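Long-range contact in projannalysin (Methanocaldococcus jannaschii, PDB 4JIX), which is probably a zinc-dependent metallopeptidase of the minigluzincin type, here in its zymogen form: residues Ile40-Leu52 / Ile68-Ile81. The protein carries 1 engineered substitution. Residues are numbered along the deposited sequence; the frame is centred on the assembly and turned at random.
Sequences IASFSFKTKTLRL and IILHELIHFKIKSI. With ZN (zinc ion), chain C; SO4 (sulfate ion), chain E.
The carbonyl oxygen of H75 takes a hydrogen bond from the S80 backbone N at 3.2 Å and is also met by the edge of the F45 ring, with CZ 3.3 Å from H75 O near the ring plane. The same residue, S80, also steadies the H75 imidazole: ND1 donates to S80 O at 2.8 Å, and NE2 is one of the zinc ligands, with H71, H83 and a water among the others. H71, E72 and H75 on one helix fit the HExxH motif of gluzincins.

F43 carries its ring toward the helix, CG lying anti to the backbone N (chi1 -174°), and meets F76 obliquely: the centroids are 4.8 Å apart and the planes inclined at 36°. F76 CB makes a CH-pi contact over one face of F43, offset toward its rim, while K48 CG reaches F76 CE2 at 3.8 Å. Nearer the zinc, L50 CD1 packs on E72 CB at 3.6 Å, and the E72 chain bends at chi2, bringing OE2 to 3.4 Å from A41 CB. An alanine in place of E72 would keep CB under L50 but would probably open a gap beside A41 and the rest of L50, where the carboxylate and CG now pack.

I69 turns CG2 to L50 CD2 and CG1 to L52 CD2, and I68 packs against I40 and A41. Strand 41-44 thus runs nearly parallel to the 68-78 part of helix 62-78, their axes 19° apart; strand 49-53 lies between it and strand 30-34, helix 12-22 packs against I69 and L73, and I112 of the second subunit covers I40, I68 and E72.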
ATOM      1  N   ILE A  40      -3.457   7.158   1.655  1.00 45.21           N
ATOM      2  CA  ILE A  40      -3.569   6.661   3.015  1.00 45.71           C
ATOM      3  C   ILE A  40      -2.887   7.704   3.945  1.00 46.17           C
ATOM      4  O   ILE A  40      -3.202   7.764   5.128  1.00 44.76           O
ATOM      5  CB  ILE A  40      -3.093   5.203   3.216  1.00 49.44           C
ATOM      6  CG1 ILE A  40      -1.592   5.030   2.975  1.00 49.39           C
ATOM      7  CG2 ILE A  40      -3.945   4.240   2.345  1.00 51.54           C
ATOM      8  CD1 ILE A  40      -1.024   3.532   3.274  1.00 54.30           C
ATOM      9  N   ALA A  41      -2.002   8.555   3.384  1.00 41.19           N
ATOM     10  CA  ALA A  41      -1.339   9.623   4.134  1.00 41.89           C
ATOM     11  C   ALA A  41      -0.821  10.722   3.217  1.00 45.86           C
ATOM     12  O   ALA A  41      -0.450  10.476   2.071  1.00 44.50           O
ATOM     13  CB  ALA A  41      -0.194   9.070   4.974  1.00 42.64           C
ATOM     14  N   SER A  42      -0.783  11.947   3.742  1.00 42.73           N
ATOM     15  CA  SER A  42      -0.261  13.104   3.020  1.00 42.77           C
ATOM     16  C   SER A  42       0.216  14.147   4.026  1.00 45.41           C
ATOM     17  O   SER A  42      -0.071  14.057   5.218  1.00 43.12           O
ATOM     18  CB  SER A  42      -1.308  13.703   2.076  1.00 46.05           C
ATOM     19  OG  SER A  42      -2.427  14.159   2.812  1.00 48.91           O
ATOM     20  N   PHE A  43       0.955  15.118   3.537  1.00 42.67           N
ATOM     21  CA  PHE A  43       1.445  16.212   4.353  1.00 42.00           C
ATOM     22  C   PHE A  43       1.327  17.474   3.545  1.00 46.47           C
ATOM     23  O   PHE A  43       1.825  17.532   2.417  1.00 44.52           O
ATOM     24  CB  PHE A  43       2.893  15.986   4.823  1.00 42.68           C
ATOM     25  CG  PHE A  43       3.329  17.067   5.778  1.00 44.92           C
ATOM     26  CD1 PHE A  43       2.995  17.001   7.126  1.00 48.50           C
ATOM     27  CD2 PHE A  43       3.993  18.202   5.316  1.00 47.01           C
ATOM     28  CE1 PHE A  43       3.343  18.034   8.001  1.00 50.16           C
ATOM     29  CE2 PHE A  43       4.330  19.238   6.191  1.00 49.99           C
ATOM     30  CZ  PHE A  43       4.001  19.148   7.524  1.00 48.88           C
ATOM     31  N   SER A  44       0.697  18.500   4.128  1.00 44.20           N
ATOM     32  CA  SER A  44       0.571  19.773   3.454  1.00 44.59           C
ATOM     33  C   SER A  44       1.543  20.773   4.061  1.00 47.71           C
ATOM     34  O   SER A  44       1.422  21.078   5.238  1.00 47.51           O
ATOM     35  CB  SER A  44      -0.866  20.287   3.535  1.00 49.49           C
ATOM     36  OG  SER A  44      -0.917  21.672   3.220  1.00 52.86           O
ATOM     37  N   PHE A  45       2.503  21.286   3.274  1.00 44.52           N
ATOM     38  CA  PHE A  45       3.444  22.318   3.747  1.00 45.23           C
ATOM     39  C   PHE A  45       2.727  23.652   3.977  1.00 53.03           C
ATOM     40  O   PHE A  45       3.146  24.428   4.833  1.00 55.51           O
ATOM     41  CB  PHE A  45       4.586  22.537   2.738  1.00 45.87           C
ATOM     42  CG  PHE A  45       5.682  21.506   2.822  1.00 45.34           C
ATOM     43  CD1 PHE A  45       5.611  20.329   2.081  1.00 44.88           C
ATOM     44  CD2 PHE A  45       6.787  21.705   3.647  1.00 45.44           C
ATOM     45  CE1 PHE A  45       6.622  19.360   2.176  1.00 45.09           C
ATOM     46  CE2 PHE A  45       7.806  20.747   3.726  1.00 46.57           C
ATOM     47  CZ  PHE A  45       7.726  19.589   2.982  1.00 43.54           C
ATOM     48  N   LYS A  46       1.655  23.906   3.215  1.00 49.81           N
ATOM     49  CA  LYS A  46       0.868  25.143   3.287  1.00 52.22           C
ATOM     50  C   LYS A  46       0.204  25.284   4.675  1.00 58.86           C
ATOM     51  O   LYS A  46       0.316  26.347   5.294  1.00 60.41           O
ATOM     52  CB  LYS A  46      -0.184  25.162   2.159  1.00 54.41           C
ATOM     53  CG  LYS A  46      -0.992  26.458   2.055  1.00 66.44           C
ATOM     54  CD  LYS A  46      -2.047  26.342   0.969  1.00 74.97           C
ATOM     55  CE  LYS A  46      -2.894  27.588   0.879  1.00 97.08           C
ATOM     56  NZ  LYS A  46      -3.881  27.504  -0.230  1.00111.91           N
ATOM     57  N   THR A  47      -0.433  24.205   5.185  1.00 54.02           N
ATOM     58  CA  THR A  47      -1.097  24.269   6.497  1.00 54.36           C
ATOM     59  C   THR A  47      -0.351  23.495   7.587  1.00 56.37           C
ATOM     60  O   THR A  47      -0.798  23.523   8.737  1.00 56.38           O
ATOM     61  CB  THR A  47      -2.546  23.769   6.409  1.00 58.93           C
ATOM     62  OG1 THR A  47      -2.549  22.423   5.936  1.00 54.01           O
ATOM     63  CG2 THR A  47      -3.433  24.665   5.544  1.00 58.28           C
ATOM     64  N   LYS A  48       0.786  22.829   7.249  1.00 51.44           N
ATOM     65  CA  LYS A  48       1.580  22.002   8.184  1.00 50.45           C
ATOM     66  C   LYS A  48       0.653  20.939   8.791  1.00 53.15           C
ATOM     67  O   LYS A  48       0.579  20.775  10.007  1.00 52.18           O
ATOM     68  CB  LYS A  48       2.285  22.865   9.256  1.00 54.41           C
ATOM     69  CG  LYS A  48       3.628  23.399   8.779  1.00 71.67           C
ATOM     70  CD  LYS A  48       3.910  24.819   9.255  1.00 85.74           C
ATOM     71  CE  LYS A  48       5.233  25.354   8.738  1.00100.88           C
ATOM     72  NZ  LYS A  48       5.271  25.475   7.248  1.00107.39           N
ATOM     73  N   THR A  49      -0.104  20.254   7.919  1.00 48.85           N
ATOM     74  CA  THR A  49      -1.080  19.262   8.348  1.00 47.97           C
ATOM     75  C   THR A  49      -0.692  17.878   7.879  1.00 48.57           C
ATOM     76  O   THR A  49      -0.555  17.633   6.675  1.00 45.73           O
ATOM     77  CB  THR A  49      -2.481  19.650   7.837  1.00 53.70           C
ATOM     78  OG1 THR A  49      -2.829  20.919   8.379  1.00 54.20           O
ATOM     79  CG2 THR A  49      -3.552  18.632   8.189  1.00 52.59           C
ATOM     80  N   LEU A  50      -0.560  16.963   8.837  1.00 44.40           N
ATOM     81  CA  LEU A  50      -0.332  15.557   8.552  1.00 42.51           C
ATOM     82  C   LEU A  50      -1.722  14.943   8.432  1.00 47.64           C
ATOM     83  O   LEU A  50      -2.508  15.049   9.383  1.00 46.87           O
ATOM     84  CB  LEU A  50       0.510  14.904   9.683  1.00 41.81           C
ATOM     85  CG  LEU A  50       0.664  13.367   9.657  1.00 44.89           C
ATOM     86  CD1 LEU A  50       1.536  12.918   8.499  1.00 43.12           C
ATOM     87  CD2 LEU A  50       1.279  12.860  10.949  1.00 45.93           C
ATOM     88  N   ARG A  51      -2.070  14.396   7.252  1.00 44.02           N
ATOM     89  CA  ARG A  51      -3.384  13.773   7.051  1.00 44.82           C
ATOM     90  C   ARG A  51      -3.231  12.264   7.025  1.00 48.02           C
ATOM     91  O   ARG A  51      -2.354  11.751   6.332  1.00 45.56           O
ATOM     92  CB  ARG A  51      -4.083  14.276   5.774  1.00 46.23           C
ATOM     93  CG  ARG A  51      -4.519  15.724   5.894  1.00 59.54           C
ATOM     94  CD  ARG A  51      -5.489  16.174   4.815  1.00 70.26           C
ATOM     95  NE  ARG A  51      -6.056  17.488   5.143  1.00 78.81           N
ATOM     96  CZ  ARG A  51      -5.483  18.655   4.848  1.00 90.49           C
ATOM     97  NH1 ARG A  51      -4.330  18.691   4.189  1.00 75.91           N
ATOM     98  NH2 ARG A  51      -6.065  19.793   5.204  1.00 74.61           N
ATOM     99  N   LEU A  52      -4.041  11.562   7.824  1.00 46.68           N
ATOM    100  CA  LEU A  52      -3.975  10.100   7.912  1.00 46.86           C
ATOM    101  C   LEU A  52      -5.339   9.502   7.658  1.00 52.17           C
ATOM    102  O   LEU A  52      -6.335   9.992   8.199  1.00 53.78           O
ATOM    103  CB  LEU A  52      -3.440   9.645   9.289  1.00 47.20           C
ATOM    104  CG  LEU A  52      -2.039  10.145   9.700  1.00 51.07           C
ATOM    105  CD1 LEU A  52      -1.778   9.864  11.169  1.00 52.51           C
ATOM    106  CD2 LEU A  52      -0.936   9.518   8.844  1.00 49.40           C
ATOM    107  N   ILE A  68       4.742   4.977   7.810  1.00 38.30           N
ATOM    108  CA  ILE A  68       3.921   5.885   7.001  1.00 38.91           C
ATOM    109  C   ILE A  68       4.116   7.332   7.502  1.00 42.31           C
ATOM    110  O   ILE A  68       4.361   8.226   6.695  1.00 40.63           O
ATOM    111  CB  ILE A  68       2.425   5.434   7.065  1.00 42.51           C
ATOM    112  CG1 ILE A  68       2.176   4.150   6.226  1.00 42.27           C
ATOM    113  CG2 ILE A  68       1.462   6.551   6.649  1.00 44.40           C
ATOM    114  CD1 ILE A  68       0.815   3.396   6.634  1.00 45.11           C
ATOM    115  N   ILE A  69       3.989   7.545   8.824  1.00 38.63           N
ATOM    116  CA  ILE A  69       4.141   8.863   9.450  1.00 38.43           C
ATOM    117  C   ILE A  69       5.586   9.339   9.276  1.00 42.35           C
ATOM    118  O   ILE A  69       5.792  10.515   8.970  1.00 41.86           O
ATOM    119  CB  ILE A  69       3.700   8.843  10.941  1.00 41.95           C
ATOM    120  CG1 ILE A  69       2.183   8.552  11.067  1.00 41.61           C
ATOM    121  CG2 ILE A  69       4.055  10.171  11.650  1.00 42.93           C
ATOM    122  CD1 ILE A  69       1.744   8.013  12.471  1.00 42.70           C
ATOM    123  N   LEU A  70       6.580   8.437   9.486  1.00 39.58           N
ATOM    124  CA  LEU A  70       8.004   8.736   9.298  1.00 38.78           C
ATOM    125  C   LEU A  70       8.251   9.257   7.882  1.00 41.01           C
ATOM    126  O   LEU A  70       8.969  10.239   7.722  1.00 41.94           O
ATOM    127  CB  LEU A  70       8.876   7.492   9.554  1.00 38.54           C
ATOM    128  CG  LEU A  70      10.404   7.647   9.402  1.00 43.40           C
ATOM    129  CD1 LEU A  70      11.018   8.587  10.478  1.00 43.61           C
ATOM    130  CD2 LEU A  70      11.101   6.282   9.431  1.00 42.37           C
ATOM    131  N   HIS A  71       7.651   8.617   6.869  1.00 37.65           N
ATOM    132  CA  HIS A  71       7.800   9.065   5.478  1.00 37.82           C
ATOM    133  C   HIS A  71       7.370  10.540   5.332  1.00 40.51           C
ATOM    134  O   HIS A  71       8.126  11.348   4.801  1.00 39.05           O
ATOM    135  CB  HIS A  71       6.980   8.181   4.501  1.00 37.21           C
ATOM    136  CG  HIS A  71       7.176   8.566   3.058  1.00 39.40           C
ATOM    137  ND1 HIS A  71       8.071   7.894   2.247  1.00 41.27           N
ATOM    138  CD2 HIS A  71       6.614   9.573   2.349  1.00 40.48           C
ATOM    139  CE1 HIS A  71       7.999   8.483   1.059  1.00 40.64           C
ATOM    140  NE2 HIS A  71       7.160   9.528   1.083  1.00 40.40           N
ATOM    141  N   GLU A  72       6.161  10.878   5.792  1.00 37.77           N
ATOM    142  CA  GLU A  72       5.650  12.255   5.655  1.00 37.99           C
ATOM    143  C   GLU A  72       6.485  13.283   6.407  1.00 42.05           C
ATOM    144  O   GLU A  72       6.641  14.416   5.943  1.00 41.21           O
ATOM    145  CB  GLU A  72       4.210  12.360   6.182  1.00 39.07           C
ATOM    146  CG  GLU A  72       3.261  11.300   5.657  1.00 43.25           C
ATOM    147  CD  GLU A  72       3.106  11.277   4.156  1.00 52.42           C
ATOM    148  OE1 GLU A  72       3.429  12.290   3.497  1.00 43.80           O
ATOM    149  OE2 GLU A  72       2.706  10.216   3.634  1.00 47.33           O
ATOM    150  N   LEU A  73       6.940  12.907   7.610  1.00 38.15           N
ATOM    151  CA  LEU A  73       7.646  13.836   8.465  1.00 38.92           C
ATOM    152  C   LEU A  73       9.097  14.021   8.031  1.00 42.35           C
ATOM    153  O   LEU A  73       9.636  15.097   8.274  1.00 41.90           O
ATOM    154  CB  LEU A  73       7.495  13.466   9.952  1.00 39.35           C
ATOM    155  CG  LEU A  73       6.045  13.611  10.508  1.00 44.00           C
ATOM    156  CD1 LEU A  73       5.985  13.316  11.992  1.00 45.69           C
ATOM    157  CD2 LEU A  73       5.451  15.026  10.238  1.00 46.17           C
ATOM    158  N   ILE A  74       9.694  13.049   7.309  1.00 39.41           N
ATOM    159  CA  ILE A  74      11.033  13.240   6.731  1.00 39.97           C
ATOM    160  C   ILE A  74      10.927  14.376   5.688  1.00 43.83           C
ATOM    161  O   ILE A  74      11.739  15.299   5.732  1.00 45.73           O
ATOM    162  CB  ILE A  74      11.658  11.939   6.145  1.00 42.49           C
ATOM    163  CG1 ILE A  74      12.068  10.980   7.293  1.00 42.13           C
ATOM    164  CG2 ILE A  74      12.894  12.264   5.245  1.00 42.65           C
ATOM    165  CD1 ILE A  74      12.366   9.562   6.817  1.00 41.78           C
ATOM    166  N   HIS A  75       9.874  14.353   4.828  1.00 38.66           N
ATOM    167  CA  HIS A  75       9.623  15.418   3.847  1.00 38.38           C
ATOM    168  C   HIS A  75       9.565  16.781   4.553  1.00 43.59           C
ATOM    169  O   HIS A  75      10.181  17.738   4.094  1.00 43.19           O
ATOM    170  CB  HIS A  75       8.295  15.191   3.092  1.00 37.42           C
ATOM    171  CG  HIS A  75       8.346  14.142   2.033  1.00 38.68           C
ATOM    172  ND1 HIS A  75       9.195  14.251   0.948  1.00 39.77           N
ATOM    173  CD2 HIS A  75       7.615  13.012   1.906  1.00 37.69           C
ATOM    174  CE1 HIS A  75       8.957  13.190   0.197  1.00 37.89           C
ATOM    175  NE2 HIS A  75       8.017  12.416   0.734  1.00 37.40           N
ATOM    176  N   PHE A  76       8.817  16.857   5.663  1.00 40.63           N
ATOM    177  CA  PHE A  76       8.674  18.093   6.413  1.00 41.79           C
ATOM    178  C   PHE A  76      10.029  18.534   6.972  1.00 47.52           C
ATOM    179  O   PHE A  76      10.370  19.715   6.859  1.00 47.81           O
ATOM    180  CB  PHE A  76       7.627  17.949   7.536  1.00 43.33           C
ATOM    181  CG  PHE A  76       7.375  19.215   8.334  1.00 46.06           C
ATOM    182  CD1 PHE A  76       7.247  19.168   9.721  1.00 49.13           C
ATOM    183  CD2 PHE A  76       7.219  20.448   7.694  1.00 48.62           C
ATOM    184  CE1 PHE A  76       6.981  20.330  10.455  1.00 50.89           C
ATOM    185  CE2 PHE A  76       6.949  21.607   8.429  1.00 52.39           C
ATOM    186  CZ  PHE A  76       6.845  21.542   9.805  1.00 51.23           C
ATOM    187  N   LYS A  77      10.823  17.583   7.516  1.00 43.35           N
ATOM    188  CA  LYS A  77      12.134  17.913   8.079  1.00 44.19           C
ATOM    189  C   LYS A  77      13.116  18.481   7.028  1.00 47.49           C
ATOM    190  O   LYS A  77      13.785  19.474   7.304  1.00 46.45           O
ATOM    191  CB  LYS A  77      12.771  16.694   8.762  1.00 45.28           C
ATOM    192  CG  LYS A  77      13.902  17.113   9.701  1.00 54.85           C
ATOM    193  CD  LYS A  77      14.884  16.017   9.901  1.00 60.95           C
ATOM    194  CE  LYS A  77      16.061  16.482  10.716  1.00 67.43           C
ATOM    195  NZ  LYS A  77      16.631  15.353  11.493  1.00 74.66           N
ATOM    196  N   ILE A  78      13.209  17.848   5.849  1.00 44.30           N
ATOM    197  CA  ILE A  78      14.169  18.249   4.813  1.00 44.81           C
ATOM    198  C   ILE A  78      13.627  19.387   3.907  1.00 47.46           C
ATOM    199  O   ILE A  78      14.365  19.886   3.051  1.00 47.42           O
ATOM    200  CB  ILE A  78      14.627  17.016   3.980  1.00 47.84           C
ATOM    201  CG1 ILE A  78      13.469  16.419   3.128  1.00 46.23           C
ATOM    202  CG2 ILE A  78      15.286  15.967   4.901  1.00 49.95           C
ATOM    203  CD1 ILE A  78      13.859  15.445   2.074  1.00 42.81           C
ATOM    204  N   LYS A  79      12.355  19.787   4.096  1.00 42.88           N
ATOM    205  CA  LYS A  79      11.684  20.830   3.310  1.00 42.57           C
ATOM    206  C   LYS A  79      11.739  20.481   1.805  1.00 46.77           C
ATOM    207  O   LYS A  79      12.147  21.297   0.971  1.00 45.89           O
ATOM    208  CB  LYS A  79      12.275  22.239   3.598  1.00 46.37           C
ATOM    209  CG  LYS A  79      12.235  22.659   5.094  1.00 52.49           C
ATOM    210  CD  LYS A  79      10.791  22.846   5.620  1.00 61.16           C
ATOM    211  CE  LYS A  79      10.700  23.271   7.077  1.00 65.14           C
ATOM    212  NZ  LYS A  79      11.070  22.183   8.008  1.00 64.63           N
ATOM    213  N   SER A  80      11.349  19.237   1.478  1.00 43.13           N
ATOM    214  CA  SER A  80      11.326  18.759   0.096  1.00 43.06           C
ATOM    215  C   SER A  80      10.227  17.749  -0.086  1.00 45.21           C
ATOM    216  O   SER A  80      10.091  16.852   0.739  1.00 42.67           O
ATOM    217  CB  SER A  80      12.664  18.130  -0.292  1.00 45.84           C
ATOM    218  OG  SER A  80      12.623  17.636  -1.623  1.00 47.04           O
ATOM    219  N   ILE A  81       9.455  17.878  -1.176  1.00 42.07           N
ATOM    220  CA  ILE A  81       8.409  16.909  -1.524  1.00 40.86           C
ATOM    221  C   ILE A  81       9.040  15.706  -2.271  1.00 43.97           C
ATOM    222  O   ILE A  81       8.346  14.738  -2.568  1.00 42.48           O
ATOM    223  CB  ILE A  81       7.272  17.559  -2.354  1.00 43.80           C
ATOM    224  CG1 ILE A  81       7.785  18.030  -3.737  1.00 44.37           C
ATOM    225  CG2 ILE A  81       6.585  18.688  -1.547  1.00 45.09           C
ATOM    226  CD1 ILE A  81       6.686  18.274  -4.794  1.00 45.79           C
TER
HETATM  227 ZN    ZN C 201       6.937  10.973  -0.401  1.00 42.56          ZN
HETATM  228  S   SO4 E 203      -4.417  22.102   2.663  0.50 59.18           S
HETATM  229  O1  SO4 E 203      -4.186  21.708   4.054  0.50 58.78           O
HETATM  230  O2  SO4 E 203      -3.212  22.722   2.115  0.50 58.64           O
HETATM  231  O3  SO4 E 203      -4.748  20.919   1.876  0.50 58.92           O
HETATM  232  O4  SO4 E 203      -5.533  23.046   2.597  0.50 60.82           O
HETATM  233  O   HOH W   1       5.786   9.550  -1.590  1.00 39.81           O